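Local atomic coordinates of KLLA0E03807p (Kluyveromyces lactis, PDB entry 3SQI), a protein that probably binds centromeric DNA through this domain, as the Ndc10 subunit of the CBF3 complex, and apparently serves as a platform for inner kinetochore assembly. Residues P194-F200 with S348-L352; C133-K138 with V204-R209; P183-L187 with F278-S282. All blocks are in the same frame, centred on the assembly; numbering follows the deposited sequence.

Interaction 1 (P194-F200 with S348-L352)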
ATOM      1  N   PRO A 194      -3.425  -0.101 -13.138  1.00 75.02           N
ATOM      2  CA  PRO A 194      -4.062  -1.271 -12.519  1.00 64.83           C
ATOM      3  C   PRO A 194      -3.095  -2.426 -12.279  1.00 68.26           C
ATOM      4  O   PRO A 194      -3.160  -3.088 -11.240  1.00 64.59           O
ATOM      5  CB  PRO A 194      -5.120  -1.673 -13.547  1.00 66.12           C
ATOM      6  CG  PRO A 194      -5.479  -0.386 -14.227  1.00 67.19           C
ATOM      7  CD  PRO A 194      -4.202   0.428 -14.274  1.00 68.14           C
ATOM      8  N   PHE A 195      -2.197  -2.658 -13.228  1.00 79.44           N
ATOM      9  CA  PHE A 195      -1.312  -3.815 -13.144  1.00 81.44           C
ATOM     10  C   PHE A 195      -0.400  -3.723 -11.941  1.00 84.35           C
ATOM     11  O   PHE A 195      -0.220  -4.700 -11.215  1.00 80.54           O
ATOM     12  CB  PHE A 195      -0.517  -3.977 -14.434  1.00 76.84           C
ATOM     13  CG  PHE A 195      -1.385  -4.213 -15.631  1.00 79.81           C
ATOM     14  CD1 PHE A 195      -1.959  -5.457 -15.850  1.00 74.97           C
ATOM     15  CD2 PHE A 195      -1.656  -3.187 -16.520  1.00 83.62           C
ATOM     16  CE1 PHE A 195      -2.777  -5.677 -16.950  1.00 81.86           C
ATOM     17  CE2 PHE A 195      -2.471  -3.401 -17.623  1.00 80.33           C
ATOM     18  CZ  PHE A 195      -3.032  -4.648 -17.838  1.00 75.74           C
ATOM     19  N   THR A 196       0.140  -2.529 -11.722  1.00 93.15           N
ATOM     20  CA  THR A 196       1.019  -2.263 -10.590  1.00 82.57           C
ATOM     21  C   THR A 196       0.210  -1.926  -9.337  1.00 75.38           C
ATOM     22  O   THR A 196       0.772  -1.543  -8.306  1.00 66.36           O
ATOM     23  CB  THR A 196       2.009  -1.133 -10.898  1.00 65.90           C
ATOM     24  OG1 THR A 196       1.297   0.005 -11.393  1.00 66.48           O
ATOM     25  CG2 THR A 196       3.005  -1.578 -11.951  1.00 60.42           C
ATOM     26  N   CYS A 197      -1.114  -2.034  -9.447  1.00 69.35           N
ATOM     27  CA  CYS A 197      -1.998  -1.899  -8.287  1.00 62.18           C
ATOM     28  C   CYS A 197      -2.194  -3.227  -7.553  1.00 71.93           C
ATOM     29  O   CYS A 197      -2.612  -4.218  -8.150  1.00 93.42           O
ATOM     30  CB  CYS A 197      -3.351  -1.316  -8.688  1.00 52.82           C
ATOM     31  SG  CYS A 197      -4.528  -1.321  -7.324  1.00 88.98           S
ATOM     32  N   PRO A 198      -1.865  -3.249  -6.252  1.00 68.89           N
ATOM     33  CA  PRO A 198      -1.906  -4.437  -5.391  1.00 67.46           C
ATOM     34  C   PRO A 198      -3.320  -4.861  -5.072  1.00 77.06           C
ATOM     35  O   PRO A 198      -3.548  -6.032  -4.775  1.00 79.24           O
ATOM     36  CB  PRO A 198      -1.226  -3.958  -4.106  1.00 56.86           C
ATOM     37  CG  PRO A 198      -1.537  -2.523  -4.046  1.00 59.19           C
ATOM     38  CD  PRO A 198      -1.509  -2.042  -5.488  1.00 76.17           C
ATOM     39  N   ILE A 199      -4.250  -3.909  -5.104  1.00 69.76           N
ATOM     40  CA  ILE A 199      -5.638  -4.196  -4.774  1.00 82.54           C
ATOM     41  C   ILE A 199      -6.367  -4.862  -5.942  1.00 86.21           C
ATOM     42  O   ILE A 199      -7.164  -5.768  -5.745  1.00 88.15           O
ATOM     43  CB  ILE A 199      -6.388  -2.928  -4.367  1.00 78.33           C
ATOM     44  CG1 ILE A 199      -5.730  -2.306  -3.141  1.00 61.31           C
ATOM     45  CG2 ILE A 199      -7.865  -3.237  -4.099  1.00 66.35           C
ATOM     46  CD1 ILE A 199      -6.236  -0.913  -2.846  1.00 64.78           C
ATOM     47  N   PHE A 200      -6.101  -4.387  -7.152  1.00 75.53           N
ATOM     48  CA  PHE A 200      -6.611  -5.018  -8.353  1.00 61.45           C
ATOM     49  C   PHE A 200      -6.090  -6.443  -8.375  1.00 69.88           C
ATOM     50  O   PHE A 200      -6.830  -7.413  -8.588  1.00 83.94           O
ATOM     51  CB  PHE A 200      -6.097  -4.261  -9.568  1.00 47.17           C
ATOM     52  CG  PHE A 200      -6.486  -4.875 -10.871  1.00 65.55           C
ATOM     53  CD1 PHE A 200      -5.527  -5.183 -11.816  1.00 79.41           C
ATOM     54  CD2 PHE A 200      -7.807  -5.145 -11.156  1.00 66.79           C
ATOM     55  CE1 PHE A 200      -5.882  -5.744 -13.023  1.00 77.56           C
ATOM     56  CE2 PHE A 200      -8.168  -5.710 -12.359  1.00 74.54           C
ATOM     57  CZ  PHE A 200      -7.207  -6.010 -13.293  1.00 75.92           C
ATOM     58  N   SER A 348     -11.224  -2.184 -13.747  1.00 85.10           N
ATOM     59  CA  SER A 348     -10.011  -2.398 -14.533  1.00 81.78           C
ATOM     60  C   SER A 348     -10.001  -3.664 -15.408  1.00 89.17           C
ATOM     61  O   SER A 348      -9.049  -3.895 -16.153  1.00 97.38           O
ATOM     62  CB  SER A 348      -8.779  -2.359 -13.612  1.00 83.81           C
ATOM     63  OG  SER A 348      -8.740  -1.158 -12.841  1.00 72.84           O
ATOM     64  N   LEU A 349     -11.052  -4.476 -15.335  1.00 89.22           N
ATOM     65  CA  LEU A 349     -11.063  -5.771 -16.032  1.00 77.09           C
ATOM     66  C   LEU A 349     -11.068  -5.680 -17.565  1.00 69.69           C
ATOM     67  O   LEU A 349     -10.344  -6.419 -18.230  1.00 71.42           O
ATOM     68  CB  LEU A 349     -12.228  -6.645 -15.559  1.00 68.60           C
ATOM     69  CG  LEU A 349     -11.872  -8.127 -15.486  1.00 82.16           C
ATOM     70  CD1 LEU A 349     -10.557  -8.294 -14.750  1.00 81.98           C
ATOM     71  CD2 LEU A 349     -12.980  -8.912 -14.809  1.00 83.38           C
ATOM     72  N   PRO A 350     -11.902  -4.791 -18.129  1.00 76.01           N
ATOM     73  CA  PRO A 350     -11.889  -4.584 -19.581  1.00 75.79           C
ATOM     74  C   PRO A 350     -10.482  -4.342 -20.112  1.00 81.79           C
ATOM     75  O   PRO A 350     -10.184  -4.734 -21.238  1.00 92.66           O
ATOM     76  CB  PRO A 350     -12.730  -3.321 -19.755  1.00 79.99           C
ATOM     77  CG  PRO A 350     -13.670  -3.348 -18.608  1.00 80.01           C
ATOM     78  CD  PRO A 350     -12.899  -3.935 -17.461  1.00 79.90           C
ATOM     79  N   LEU A 351      -9.629  -3.701 -19.316  1.00 89.71           N
ATOM     80  CA  LEU A 351      -8.249  -3.451 -19.726  1.00 82.09           C
ATOM     81  C   LEU A 351      -7.462  -4.751 -19.765  1.00 81.76           C
ATOM     82  O   LEU A 351      -6.871  -5.098 -20.786  1.00 86.71           O
ATOM     83  CB  LEU A 351      -7.565  -2.472 -18.782  1.00 84.90           C
ATOM     84  CG  LEU A 351      -6.233  -1.952 -19.322  1.00 91.34           C
ATOM     85  CD1 LEU A 351      -6.475  -1.119 -20.578  1.00 97.91           C
ATOM     86  CD2 LEU A 351      -5.473  -1.150 -18.262  1.00 62.54           C
ATOM     87  N   LEU A 352      -7.480  -5.479 -18.652  1.00 81.11           N
ATOM     88  CA  LEU A 352      -6.838  -6.785 -18.580  1.00 75.85           C
ATOM     89  C   LEU A 352      -7.265  -7.671 -19.740  1.00 76.10           C
ATOM     90  O   LEU A 352      -6.488  -8.480 -20.238  1.00 85.66           O
ATOM     91  CB  LEU A 352      -7.190  -7.488 -17.271  1.00 70.14           C
ATOM     92  CG  LEU A 352      -6.520  -8.855 -17.090  1.00 76.22           C
ATOM     93  CD1 LEU A 352      -5.025  -8.698 -16.891  1.00 71.94           C
ATOM     94  CD2 LEU A 352      -7.121  -9.604 -15.918  1.00 77.67           C
TER
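The capped N-terminal end of helix 198-210 and the turn leading into it, Pro194 to Phe200, pack on helix 332-355 inside the DNA-binding domain of Ndc10, with Pro194, Phe195 and Phe200 meeting Ser348, Leu351 and Leu352. Phe200 carries the largest share from its side. Its CG stands anti to the backbone N (chi1 176°), which sends the ring to Ser348, whose CB sits over one face, 4.0 Å from the ring centroid and offset toward the rim, in a CH-pi contact. Leu352 CB and Leu349 CD1 come to the ring's edge. A serine suits this point because its short side chain lets the backbone of the helix come near the ring, while its OG rests beside Pro194 CG, 3.6 Å away. Phe195 lies alongside the proline, further along the helix: its CE1 has Leu352 CD1 near the ring plane at 3.8 Å, and its CE2 meets Leu351 CD2. Trp118 of helix 107-118 packs edge-to-face with Phe195, meets Phe200 and touches Leu352. Pro198, lacking an N-H, fits the first helical turn, where amides have no earlier carbonyl to bind. Just before it, N-cap Cys197 SG accepts from Phe200 N, 3.5 Å away (N-H...S angle 169°).

Interaction 2 (C133-K138 with V204-R209); sequences CQDKLK and VYYYLR
The Tyr205 ring has the backbone of Lys138, through its CA, over one face, while Gln134 CG comes in the ring plane to the edge at CE1, 3.5 Å away. The Gln134 amide is turned 51° from the ring, and its NE2 also lies near Tyr205 CE1, at 3.6 Å. Leu137 CB lies oblique to the ring and 4.1 Å from Tyr205 CB. These residues join helix 133-149 to helix 198-210, whose short segments run closer to antiparallel than parallel (137°) with axes 9.7 Å apart. Beside the ring, Leu137 CD1 packs on Val204 CG1, the two side chains crossing at about a right angle, and Leu208 CD1 lies more loosely, 4.5 Å from Leu137 CD1; branched aliphatic residues fill such a helix interface without needing polar partners. Lys138 works differently. Its chain, bent at chi3 and chi4, crosses the phenol obliquely at the hydroxyl end, with CE 3.5 Å from Tyr205 OH, while NZ turns back to form a salt bridge with Asp135 OD1 at 3.2 Å. Replacing Tyr205 with an alanine is likely to open a gap between the helices and leave the methylenes of Gln134 and Lys138 without the ring they pack on. The nearest atom of the contact lies about 6 Å from the bound DNA. Carbon packing thus holds the two helices together, and the named polar groups are satisfied outside the interface: Lys138 NZ by Asp135 of its own helix, Tyr205 OH by a weak hydrogen bond from Arg235 N, and the Arg209 guanidinium by Pro232 O.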
ATOM      1  N   CYS A 133      -2.200 -19.169 -13.108  1.00126.43           N
ATOM      2  CA  CYS A 133      -2.150 -17.722 -12.955  1.00113.85           C
ATOM      3  C   CYS A 133      -2.363 -17.327 -11.496  1.00104.76           C
ATOM      4  O   CYS A 133      -2.114 -16.179 -11.104  1.00105.06           O
ATOM      5  CB  CYS A 133      -3.197 -17.052 -13.845  1.00113.38           C
ATOM      6  SG  CYS A 133      -2.680 -16.836 -15.564  1.00150.91           S
ATOM      7  N   GLN A 134      -2.808 -18.288 -10.691  1.00 99.13           N
ATOM      8  CA  GLN A 134      -3.052 -18.031  -9.278  1.00 98.14           C
ATOM      9  C   GLN A 134      -1.749 -18.044  -8.488  1.00103.29           C
ATOM     10  O   GLN A 134      -1.622 -17.346  -7.484  1.00114.04           O
ATOM     11  CB  GLN A 134      -4.038 -19.041  -8.685  1.00100.33           C
ATOM     12  CG  GLN A 134      -4.551 -18.637  -7.310  1.00101.93           C
ATOM     13  CD  GLN A 134      -5.406 -19.706  -6.651  1.00110.49           C
ATOM     14  OE1 GLN A 134      -5.974 -20.567  -7.323  1.00118.34           O
ATOM     15  NE2 GLN A 134      -5.496 -19.655  -5.324  1.00105.32           N
ATOM     16  N   ASP A 135      -0.783 -18.836  -8.937  1.00 96.98           N
ATOM     17  CA  ASP A 135       0.536 -18.835  -8.312  1.00111.19           C
ATOM     18  C   ASP A 135       1.250 -17.511  -8.590  1.00100.68           C
ATOM     19  O   ASP A 135       1.710 -16.817  -7.661  1.00 97.47           O
ATOM     20  CB  ASP A 135       1.356 -20.012  -8.823  1.00134.36           C
ATOM     21  CG  ASP A 135       0.674 -21.343  -8.575  1.00143.09           C
ATOM     22  OD1 ASP A 135       0.219 -21.570  -7.433  1.00141.53           O
ATOM     23  OD2 ASP A 135       0.581 -22.155  -9.520  1.00150.39           O
ATOM     24  N   LYS A 136       1.312 -17.156  -9.873  1.00 95.45           N
ATOM     25  CA  LYS A 136       1.831 -15.860 -10.288  1.00 88.04           C
ATOM     26  C   LYS A 136       1.183 -14.734  -9.493  1.00 88.73           C
ATOM     27  O   LYS A 136       1.872 -13.871  -8.949  1.00 94.14           O
ATOM     28  CB  LYS A 136       1.586 -15.620 -11.779  1.00 81.39           C
ATOM     29  CG  LYS A 136       2.259 -16.603 -12.717  1.00 89.97           C
ATOM     30  CD  LYS A 136       2.080 -16.150 -14.158  1.00101.28           C
ATOM     31  CE  LYS A 136       2.691 -17.128 -15.146  1.00114.04           C
ATOM     32  NZ  LYS A 136       2.462 -16.689 -16.555  1.00119.37           N
ATOM     33  N   LEU A 137      -0.145 -14.730  -9.424  1.00 90.34           N
ATOM     34  CA  LEU A 137      -0.824 -13.655  -8.706  1.00 79.78           C
ATOM     35  C   LEU A 137      -0.566 -13.673  -7.198  1.00 87.01           C
ATOM     36  O   LEU A 137      -0.494 -12.624  -6.569  1.00 88.89           O
ATOM     37  CB  LEU A 137      -2.320 -13.646  -9.010  1.00 73.68           C
ATOM     38  CG  LEU A 137      -2.614 -13.079 -10.396  1.00 77.66           C
ATOM     39  CD1 LEU A 137      -4.074 -12.721 -10.522  1.00 70.45           C
ATOM     40  CD2 LEU A 137      -1.745 -11.860 -10.640  1.00 71.70           C
ATOM     41  N   LYS A 138      -0.426 -14.858  -6.620  1.00 86.62           N
ATOM     42  CA  LYS A 138      -0.171 -14.957  -5.192  1.00 85.82           C
ATOM     43  C   LYS A 138       1.143 -14.245  -4.887  1.00 96.61           C
ATOM     44  O   LYS A 138       1.202 -13.304  -4.064  1.00107.41           O
ATOM     45  CB  LYS A 138      -0.103 -16.425  -4.772  1.00 91.93           C
ATOM     46  CG  LYS A 138      -0.382 -16.668  -3.300  1.00 99.06           C
ATOM     47  CD  LYS A 138      -0.589 -18.146  -3.004  1.00 96.65           C
ATOM     48  CE  LYS A 138      -1.437 -18.813  -4.069  1.00 98.66           C
ATOM     49  NZ  LYS A 138      -0.599 -19.665  -4.966  1.00117.34           N
ATOM     50  N   VAL A 204      -8.417  -9.900  -8.481  1.00 75.15           N
ATOM     51  CA  VAL A 204      -8.350 -11.049  -9.373  1.00 67.92           C
ATOM     52  C   VAL A 204      -8.002 -12.290  -8.569  1.00 73.46           C
ATOM     53  O   VAL A 204      -8.714 -13.299  -8.609  1.00 91.57           O
ATOM     54  CB  VAL A 204      -7.311 -10.882 -10.494  1.00 58.16           C
ATOM     55  CG1 VAL A 204      -7.207 -12.164 -11.284  1.00 66.94           C
ATOM     56  CG2 VAL A 204      -7.685  -9.738 -11.420  1.00 49.23           C
ATOM     57  N   TYR A 205      -6.903 -12.212  -7.832  1.00 78.44           N
ATOM     58  CA  TYR A 205      -6.455 -13.360  -7.062  1.00 75.54           C
ATOM     59  C   TYR A 205      -7.565 -13.883  -6.169  1.00 76.24           C
ATOM     60  O   TYR A 205      -7.673 -15.084  -5.952  1.00 80.62           O
ATOM     61  CB  TYR A 205      -5.228 -13.021  -6.213  1.00 61.01           C
ATOM     62  CG  TYR A 205      -4.887 -14.093  -5.195  1.00 64.05           C
ATOM     63  CD1 TYR A 205      -4.600 -15.391  -5.593  1.00 61.96           C
ATOM     64  CD2 TYR A 205      -4.851 -13.807  -3.834  1.00 65.28           C
ATOM     65  CE1 TYR A 205      -4.290 -16.374  -4.665  1.00 74.48           C
ATOM     66  CE2 TYR A 205      -4.541 -14.790  -2.898  1.00 59.46           C
ATOM     67  CZ  TYR A 205      -4.260 -16.069  -3.318  1.00 71.00           C
ATOM     68  OH  TYR A 205      -3.946 -17.055  -2.398  1.00 84.60           O
ATOM     69  N   TYR A 206      -8.389 -12.983  -5.647  1.00 70.50           N
ATOM     70  CA  TYR A 206      -9.422 -13.398  -4.708  1.00 83.13           C
ATOM     71  C   TYR A 206     -10.620 -14.023  -5.407  1.00 85.68           C
ATOM     72  O   TYR A 206     -11.280 -14.909  -4.861  1.00 82.54           O
ATOM     73  CB  TYR A 206      -9.835 -12.245  -3.797  1.00 80.03           C
ATOM     74  CG  TYR A 206      -8.984 -12.159  -2.553  1.00 80.87           C
ATOM     75  CD1 TYR A 206      -9.308 -11.294  -1.518  1.00 79.98           C
ATOM     76  CD2 TYR A 206      -7.855 -12.951  -2.413  1.00 85.79           C
ATOM     77  CE1 TYR A 206      -8.530 -11.224  -0.378  1.00 77.79           C
ATOM     78  CE2 TYR A 206      -7.074 -12.889  -1.283  1.00 86.48           C
ATOM     79  CZ  TYR A 206      -7.413 -12.023  -0.269  1.00 87.95           C
ATOM     80  OH  TYR A 206      -6.627 -11.968   0.858  1.00 91.01           O
ATOM     81  N   TYR A 207     -10.896 -13.566  -6.622  1.00 77.95           N
ATOM     82  CA  TYR A 207     -11.903 -14.220  -7.440  1.00 78.07           C
ATOM     83  C   TYR A 207     -11.448 -15.648  -7.705  1.00 79.24           C
ATOM     84  O   TYR A 207     -12.191 -16.601  -7.476  1.00 85.72           O
ATOM     85  CB  TYR A 207     -12.104 -13.474  -8.755  1.00 82.91           C
ATOM     86  CG  TYR A 207     -13.257 -13.995  -9.584  1.00 96.96           C
ATOM     87  CD1 TYR A 207     -14.571 -13.671  -9.267  1.00 98.49           C
ATOM     88  CD2 TYR A 207     -13.032 -14.809 -10.689  1.00101.04           C
ATOM     89  CE1 TYR A 207     -15.627 -14.145 -10.025  1.00 93.20           C
ATOM     90  CE2 TYR A 207     -14.085 -15.286 -11.453  1.00 95.86           C
ATOM     91  CZ  TYR A 207     -15.377 -14.949 -11.118  1.00 88.40           C
ATOM     92  OH  TYR A 207     -16.420 -15.421 -11.877  1.00109.24           O
ATOM     93  N   LEU A 208     -10.213 -15.794  -8.170  1.00 81.04           N
ATOM     94  CA  LEU A 208      -9.655 -17.115  -8.434  1.00 76.44           C
ATOM     95  C   LEU A 208      -9.664 -18.001  -7.187  1.00 75.39           C
ATOM     96  O   LEU A 208      -9.956 -19.194  -7.256  1.00 90.49           O
ATOM     97  CB  LEU A 208      -8.229 -16.988  -8.973  1.00 74.10           C
ATOM     98  CG  LEU A 208      -8.083 -16.245 -10.302  1.00 76.10           C
ATOM     99  CD1 LEU A 208      -6.659 -16.358 -10.811  1.00 75.01           C
ATOM    100  CD2 LEU A 208      -9.046 -16.798 -11.332  1.00 66.94           C
ATOM    101  N   ARG A 209      -9.336 -17.402  -6.051  1.00 73.30           N
ATOM    102  CA  ARG A 209      -9.187 -18.127  -4.798  1.00 80.20           C
ATOM    103  C   ARG A 209     -10.535 -18.622  -4.307  1.00 81.81           C
ATOM    104  O   ARG A 209     -10.675 -19.761  -3.861  1.00 86.82           O
ATOM    105  CB  ARG A 209      -8.557 -17.204  -3.748  1.00 82.25           C
ATOM    106  CG  ARG A 209      -8.403 -17.803  -2.351  1.00 83.41           C
ATOM    107  CD  ARG A 209      -7.597 -16.854  -1.464  1.00 86.63           C
ATOM    108  NE  ARG A 209      -7.598 -17.235  -0.053  1.00 89.66           N
ATOM    109  CZ  ARG A 209      -7.123 -16.468   0.926  1.00 80.68           C
ATOM    110  NH1 ARG A 209      -6.610 -15.273   0.648  1.00 67.25           N
ATOM    111  NH2 ARG A 209      -7.166 -16.891   2.184  1.00 77.62           N
TER

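Interaction 3 (P183-L187 with F278-S282); sequences PNFVL and FPDFS
Phe278 leans over the backbone of Asn184 to Val186, and its atoms meet that backbone one after another. At the root, CB lies 3.3 Å from Asn184 O. With CG anti to its own carbonyl carbon (chi1 -72°), the ring is directed along segment 183-187, and CG stays near the same oxygen. CD2 comes next, 3.5 Å from Phe185 CA. CE2 then touches Phe185 CB at 3.6 Å and lies 3.5 Å from Val186 N, and at the tip CZ still has Val186 N close by, at 3.7 Å. Asn184 O, Phe185 CA and Val186 N all approach obliquely, the ring lying slanted against the peptide backbone; a large flat side chain suits this place because it can cover several successive backbone atoms at once. The backbone it covers enters strand 185-187, an outermost strand of a three-stranded antiparallel sheet, where Phe185 and Leu187 pair with His179 and Leu177 of the middle strand. The loop carrying Phe278, between helices 265-269 and 304-310, passes beside this strand at a slant (125°) and does not hydrogen-bond to its backbone. The Phe278 side chain also touches Ile302, and Tyr306 and Met310 of helix 304-310. The Phe185 side chain leads away from the loop to meet Trp145 edge-to-face. Nearer the surface, Asn184 points its CB toward the loop, 3.9 Å from Pro279 O, and its ND2 reaches the edge of the Phe281 ring, 4.0 Å from CD2, the amide and ring planes 39° apart. An asparagine is at home at this more open end, where Asp280 is exposed and Phe281 also packs on Arg91 of helix 82-100.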
ATOM      1  N   PRO A 183       0.900  -4.949  12.585  1.00104.99           N
ATOM      2  CA  PRO A 183       1.471  -4.130  11.508  1.00 89.92           C
ATOM      3  C   PRO A 183       0.496  -3.022  11.126  1.00 94.72           C
ATOM      4  O   PRO A 183      -0.704  -3.257  11.007  1.00 93.05           O
ATOM      5  CB  PRO A 183       1.644  -5.119  10.353  1.00 78.90           C
ATOM      6  CG  PRO A 183       1.615  -6.473  10.997  1.00101.09           C
ATOM      7  CD  PRO A 183       0.675  -6.338  12.158  1.00108.23           C
ATOM      8  N   ASN A 184       1.015  -1.826  10.900  1.00 93.65           N
ATOM      9  CA  ASN A 184       0.168  -0.664  10.718  1.00 82.89           C
ATOM     10  C   ASN A 184       0.321  -0.143   9.300  1.00 78.69           C
ATOM     11  O   ASN A 184       1.386   0.365   8.944  1.00 90.86           O
ATOM     12  CB  ASN A 184       0.588   0.405  11.729  1.00 97.36           C
ATOM     13  CG  ASN A 184      -0.361   1.582  11.776  1.00108.05           C
ATOM     14  OD1 ASN A 184      -0.402   2.399  10.855  1.00106.59           O
ATOM     15  ND2 ASN A 184      -1.109   1.695  12.870  1.00113.40           N
ATOM     16  N   PHE A 185      -0.723  -0.265   8.484  1.00 71.65           N
ATOM     17  CA  PHE A 185      -0.613   0.174   7.092  1.00 65.35           C
ATOM     18  C   PHE A 185      -1.922   0.512   6.391  1.00 61.90           C
ATOM     19  O   PHE A 185      -2.998   0.178   6.875  1.00 81.78           O
ATOM     20  CB  PHE A 185       0.113  -0.877   6.278  1.00 73.42           C
ATOM     21  CG  PHE A 185      -0.688  -2.108   6.046  1.00 75.01           C
ATOM     22  CD1 PHE A 185      -1.514  -2.207   4.941  1.00 75.34           C
ATOM     23  CD2 PHE A 185      -0.616  -3.171   6.931  1.00 73.34           C
ATOM     24  CE1 PHE A 185      -2.260  -3.346   4.717  1.00 66.21           C
ATOM     25  CE2 PHE A 185      -1.359  -4.315   6.715  1.00 75.75           C
ATOM     26  CZ  PHE A 185      -2.183  -4.401   5.606  1.00 67.50           C
ATOM     27  N   VAL A 186      -1.809   1.188   5.247  1.00 59.18           N
ATOM     28  CA  VAL A 186      -2.965   1.526   4.409  1.00 60.50           C
ATOM     29  C   VAL A 186      -2.695   1.341   2.905  1.00 65.78           C
ATOM     30  O   VAL A 186      -1.784   1.959   2.347  1.00 57.61           O
ATOM     31  CB  VAL A 186      -3.409   2.986   4.635  1.00 62.26           C
ATOM     32  CG1 VAL A 186      -4.452   3.407   3.585  1.00 57.23           C
ATOM     33  CG2 VAL A 186      -3.917   3.188   6.071  1.00 58.03           C
ATOM     34  N   LEU A 187      -3.507   0.515   2.247  1.00 85.46           N
ATOM     35  CA  LEU A 187      -3.398   0.286   0.802  1.00 78.00           C
ATOM     36  C   LEU A 187      -4.446   1.068   0.012  1.00 69.09           C
ATOM     37  O   LEU A 187      -5.577   1.231   0.458  1.00 71.34           O
ATOM     38  CB  LEU A 187      -3.513  -1.203   0.470  1.00 69.96           C
ATOM     39  CG  LEU A 187      -2.326  -2.106   0.813  1.00 70.36           C
ATOM     40  CD1 LEU A 187      -2.474  -3.427   0.092  1.00 59.14           C
ATOM     41  CD2 LEU A 187      -1.004  -1.451   0.425  1.00 79.11           C
ATOM     42  N   PHE A 278       5.536   3.235   7.524  1.00 83.26           N
ATOM     43  CA  PHE A 278       4.469   3.830   8.319  1.00 81.98           C
ATOM     44  C   PHE A 278       4.939   3.922   9.767  1.00 86.22           C
ATOM     45  O   PHE A 278       5.751   3.110  10.211  1.00102.63           O
ATOM     46  CB  PHE A 278       3.174   3.011   8.234  1.00 75.87           C
ATOM     47  CG  PHE A 278       2.470   3.122   6.913  1.00 69.04           C
ATOM     48  CD1 PHE A 278       2.033   4.351   6.444  1.00 79.92           C
ATOM     49  CD2 PHE A 278       2.239   1.994   6.140  1.00 59.05           C
ATOM     50  CE1 PHE A 278       1.389   4.456   5.221  1.00 75.97           C
ATOM     51  CE2 PHE A 278       1.596   2.092   4.920  1.00 62.28           C
ATOM     52  CZ  PHE A 278       1.168   3.324   4.460  1.00 65.96           C
ATOM     53  N   PRO A 279       4.441   4.923  10.503  1.00 69.06           N
ATOM     54  CA  PRO A 279       4.707   5.090  11.934  1.00 68.87           C
ATOM     55  C   PRO A 279       4.050   3.967  12.710  1.00 88.74           C
ATOM     56  O   PRO A 279       3.428   3.108  12.083  1.00105.55           O
ATOM     57  CB  PRO A 279       3.999   6.403  12.261  1.00 81.76           C
ATOM     58  CG  PRO A 279       3.866   7.109  10.952  1.00 72.08           C
ATOM     59  CD  PRO A 279       3.659   6.038   9.952  1.00 65.37           C
ATOM     60  N   ASP A 280       4.171   3.956  14.035  1.00 88.02           N
ATOM     61  CA  ASP A 280       3.379   3.008  14.814  1.00114.07           C
ATOM     62  C   ASP A 280       2.438   3.684  15.798  1.00130.21           C
ATOM     63  O   ASP A 280       2.778   4.697  16.410  1.00128.36           O
ATOM     64  CB  ASP A 280       4.238   1.980  15.543  1.00123.81           C
ATOM     65  CG  ASP A 280       3.397   0.922  16.240  1.00133.26           C
ATOM     66  OD1 ASP A 280       3.354   0.912  17.489  1.00138.38           O
ATOM     67  OD2 ASP A 280       2.759   0.112  15.530  1.00132.02           O
ATOM     68  N   PHE A 281       1.254   3.101  15.952  1.00149.89           N
ATOM     69  CA  PHE A 281       0.224   3.687  16.796  1.00159.79           C
ATOM     70  C   PHE A 281      -0.369   2.699  17.793  1.00164.19           C
ATOM     71  O   PHE A 281      -0.934   1.666  17.415  1.00143.98           O
ATOM     72  CB  PHE A 281      -0.868   4.319  15.930  1.00155.27           C
ATOM     73  CG  PHE A 281      -0.392   5.506  15.144  1.00158.04           C
ATOM     74  CD1 PHE A 281      -0.492   6.786  15.669  1.00163.65           C
ATOM     75  CD2 PHE A 281       0.178   5.344  13.890  1.00152.20           C
ATOM     76  CE1 PHE A 281      -0.045   7.884  14.951  1.00155.01           C
ATOM     77  CE2 PHE A 281       0.629   6.438  13.170  1.00146.65           C
ATOM     78  CZ  PHE A 281       0.515   7.709  13.702  1.00145.02           C
ATOM     79  N   SER A 282      -0.210   3.033  19.073  1.00177.46           N
ATOM     80  CA  SER A 282      -0.804   2.281  20.172  1.00182.45           C
ATOM     81  C   SER A 282      -1.752   3.176  20.958  1.00185.85           C
ATOM     82  O   SER A 282      -1.633   4.400  20.911  1.00184.54           O
ATOM     83  CB  SER A 282       0.279   1.740  21.103  1.00179.33           C
ATOM     84  OG  SER A 282      -0.293   1.278  22.312  1.00181.57           O
TER

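Interactions 1 and 2 are buried and use opposite ends of helix 198-210: the first sets its start against helix 332-355, the second its later turns against helix 133-149, and Trp118 touches both. Interaction 3 is partly buried and lies farther off, yet it is tied to the first through Ile199 CD1, which packs on Leu187 C, the strand and the helix following each other in the chain. Their chemistry follows their place. Interaction 1 is almost wholly aromatic and aliphatic; interaction 2, closest to the DNA, mixes carbon packing with long polar side chains; interaction 3 lays a phenylalanine on strand backbone and passes to polar groups at the surface.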